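Local coordinates for protein 2-(3-amino-3-carboxypropyl)histidine synthase (Pyrococcus horikoshii, PDB 3LZD) that transfers the 3-amino-3-carboxypropyl group of S-adenosyl-L-methionine to a histidine of elongation factor 2, the first step of diphthamide biosynthesis, using a [4Fe-4S] cluster, at residues 55-61 against 82-87. Sequence-based numbering, arbitrary orientation.
Sequences AKRVLIQ and IEVFLH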
loop_
_atom_site.group_PDB
_atom_site.type_symbol
_atom_site.label_atom_id
_atom_site.label_comp_id
_atom_site.label_asym_id
_atom_site.label_seq_id
_atom_site.Cartn_x
_atom_site.Cartn_y
_atom_site.Cartn_z
ATOM N N ALA A 55 6.264 -11.685 -25.244
ATOM C CA ALA A 55 5.831 -10.602 -24.374
ATOM C C ALA A 55 6.064 -9.237 -25.013
ATOM O O ALA A 55 7.129 -8.970 -25.573
ATOM C CB ALA A 55 6.564 -10.689 -23.023
ATOM N N LYS A 56 5.054 -8.376 -24.921
ATOM C CA LYS A 56 5.133 -7.034 -25.476
ATOM C C LYS A 56 5.157 -5.940 -24.410
ATOM O O LYS A 56 5.712 -4.864 -24.629
ATOM C CB LYS A 56 3.942 -6.781 -26.405
ATOM C CG LYS A 56 4.243 -6.950 -27.889
ATOM C CD LYS A 56 4.456 -8.401 -28.281
ATOM C CE LYS A 56 4.614 -8.517 -29.791
ATOM N NZ LYS A 56 4.840 -9.917 -30.238
ATOM N N ARG A 57 4.552 -6.213 -23.261
ATOM C CA ARG A 57 4.480 -5.232 -22.180
ATOM C C ARG A 57 4.810 -5.923 -20.857
ATOM O O ARG A 57 4.114 -6.853 -20.439
ATOM C CB ARG A 57 3.062 -4.633 -22.137
ATOM C CG ARG A 57 2.857 -3.492 -21.152
ATOM C CD ARG A 57 1.388 -3.015 -21.099
ATOM N NE ARG A 57 0.981 -2.157 -22.219
ATOM C CZ ARG A 57 0.430 -2.583 -23.359
ATOM N NH1 ARG A 57 0.203 -3.878 -23.563
ATOM N NH2 ARG A 57 0.090 -1.707 -24.299
ATOM N N VAL A 58 5.865 -5.466 -20.188
ATOM C CA VAL A 58 6.260 -6.099 -18.933
ATOM C C VAL A 58 6.393 -5.122 -17.764
ATOM O O VAL A 58 6.709 -3.948 -17.952
ATOM C CB VAL A 58 7.597 -6.871 -19.115
ATOM C CG1 VAL A 58 8.740 -5.894 -19.313
ATOM C CG2 VAL A 58 7.854 -7.775 -17.917
ATOM N N LEU A 59 6.126 -5.624 -16.560
ATOM C CA LEU A 59 6.231 -4.834 -15.338
ATOM C C LEU A 59 7.473 -5.316 -14.584
ATOM O O LEU A 59 7.691 -6.521 -14.447
ATOM C CB LEU A 59 4.996 -5.046 -14.460
ATOM C CG LEU A 59 5.002 -4.292 -13.121
ATOM C CD1 LEU A 59 4.868 -2.784 -13.369
ATOM C CD2 LEU A 59 3.857 -4.797 -12.238
ATOM N N ILE A 60 8.279 -4.387 -14.086
ATOM C CA ILE A 60 9.487 -4.771 -13.360
ATOM C C ILE A 60 9.457 -4.336 -11.900
ATOM O O ILE A 60 9.361 -3.139 -11.626
ATOM C CB ILE A 60 10.745 -4.123 -13.982
ATOM C CG1 ILE A 60 10.863 -4.497 -15.462
ATOM C CG2 ILE A 60 11.995 -4.588 -13.227
ATOM C CD1 ILE A 60 12.121 -3.941 -16.129
ATOM N N GLN A 61 9.525 -5.273 -10.958
ATOM C CA GLN A 61 9.572 -4.843 -9.563
ATOM C C GLN A 61 11.007 -4.945 -9.074
ATOM O O GLN A 61 11.794 -5.718 -9.610
ATOM C CB GLN A 61 8.625 -5.640 -8.639
ATOM C CG GLN A 61 8.256 -7.010 -9.042
ATOM C CD GLN A 61 7.268 -7.655 -8.070
ATOM O OE1 GLN A 61 6.759 -8.729 -8.339
ATOM N NE2 GLN A 61 7.013 -7.008 -6.934
ATOM N N ILE A 82 9.855 -3.793 -26.523
ATOM C CA ILE A 82 9.040 -4.302 -25.430
ATOM C C ILE A 82 8.704 -3.099 -24.557
ATOM O O ILE A 82 9.599 -2.391 -24.102
ATOM C CB ILE A 82 9.799 -5.363 -24.623
ATOM C CG1 ILE A 82 10.150 -6.535 -25.550
ATOM C CG2 ILE A 82 8.948 -5.834 -23.439
ATOM C CD1 ILE A 82 10.856 -7.682 -24.875
ATOM N N GLU A 83 7.415 -2.835 -24.370
ATOM C CA GLU A 83 7.004 -1.708 -23.543
ATOM C C GLU A 83 7.267 -2.127 -22.098
ATOM O O GLU A 83 6.946 -3.243 -21.705
ATOM C CB GLU A 83 5.524 -1.403 -23.767
ATOM C CG GLU A 83 4.989 -0.210 -22.990
ATOM C CD GLU A 83 3.593 0.208 -23.454
ATOM O OE1 GLU A 83 2.736 -0.684 -23.627
ATOM O OE2 GLU A 83 3.354 1.426 -23.635
ATOM N N VAL A 84 7.854 -1.225 -21.322
ATOM C CA VAL A 84 8.199 -1.521 -19.941
ATOM C C VAL A 84 7.652 -0.519 -18.927
ATOM O O VAL A 84 7.752 0.691 -19.124
ATOM C CB VAL A 84 9.735 -1.577 -19.789
ATOM C CG1 VAL A 84 10.122 -1.898 -18.347
ATOM C CG2 VAL A 84 10.299 -2.614 -20.751
ATOM N N PHE A 85 7.060 -1.048 -17.856
ATOM C CA PHE A 85 6.526 -0.252 -16.750
ATOM C C PHE A 85 7.352 -0.655 -15.511
ATOM O O PHE A 85 7.723 -1.823 -15.357
ATOM C CB PHE A 85 5.059 -0.604 -16.439
ATOM C CG PHE A 85 4.073 -0.279 -17.540
ATOM C CD1 PHE A 85 2.772 -0.770 -17.464
ATOM C CD2 PHE A 85 4.436 0.483 -18.646
ATOM C CE1 PHE A 85 1.838 -0.520 -18.477
ATOM C CE2 PHE A 85 3.506 0.741 -19.667
ATOM C CZ PHE A 85 2.204 0.231 -19.576
ATOM N N LEU A 86 7.641 0.304 -14.640
ATOM C CA LEU A 86 8.354 0.008 -13.407
ATOM C C LEU A 86 7.316 -0.013 -12.302
ATOM O O LEU A 86 6.418 0.839 -12.272
ATOM C CB LEU A 86 9.367 1.092 -13.070
ATOM C CG LEU A 86 10.550 1.186 -14.002
ATOM C CD1 LEU A 86 11.546 2.158 -13.414
ATOM C CD2 LEU A 86 11.166 -0.233 -14.191
ATOM N N HIS A 87 7.411 -0.986 -11.403
ATOM C CA HIS A 87 6.467 -1.024 -10.291
ATOM C C HIS A 87 7.053 -0.033 -9.282
ATOM O O HIS A 87 8.206 -0.166 -8.882
ATOM C CB HIS A 87 6.380 -2.424 -9.687
ATOM C CG HIS A 87 5.265 -2.580 -8.703
ATOM N ND1 HIS A 87 5.382 -3.337 -7.558
ATOM C CD2 HIS A 87 4.005 -2.085 -8.701
ATOM C CE1 HIS A 87 4.241 -3.302 -6.893
ATOM N NE2 HIS A 87 3.389 -2.548 -7.566
HETATM O O HOH W 1 10.695 -1.459 -10.017
#
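Lys56 O accepts the first bond of a parallel strand pair, from Glu83 N. Arg57 lies alongside Glu83, and its NE forms a salt bridge to OE1 at 2.7 Å. Glu83 OE1 stands above the guanidinium plane, on the NE and NH2 side and 2.9 Å from Arg57 NH2; guanidinium and carboxylate planes are 49° apart. With CG anti to the backbone N (chi1 -174°), Arg57 crosses Phe85: CD lies 3.6 Å from CE1, and CG packs over the ring face near its rim. Val58 bonds through N to Glu83 O and through O to Phe85 N, the latter nearly straight (172°). On the sheet face of Ile60 and Leu86, Val58 CG1 meets Val84 CG2 at 3.9 Å. Leu59 CD1 rests on Phe85 CB at 3.8 Å. Ile60 N bonds to Phe85 O, and Ile60 CD1 reaches Val84 CG1 at 3.6 Å. Ile60 O takes two donors, His87 N and a water that also bonds His87 O. Gln61 runs beside His87, but its OE1 bonds Ala98 N and His112 ND1. Helix 67-78 of this right-handed beta-alpha-beta unit packs on Ile60, Val84 and Leu86. Strand 109-114 flanks 57-61, and a second-subunit strand continues the sheet beyond 83-87.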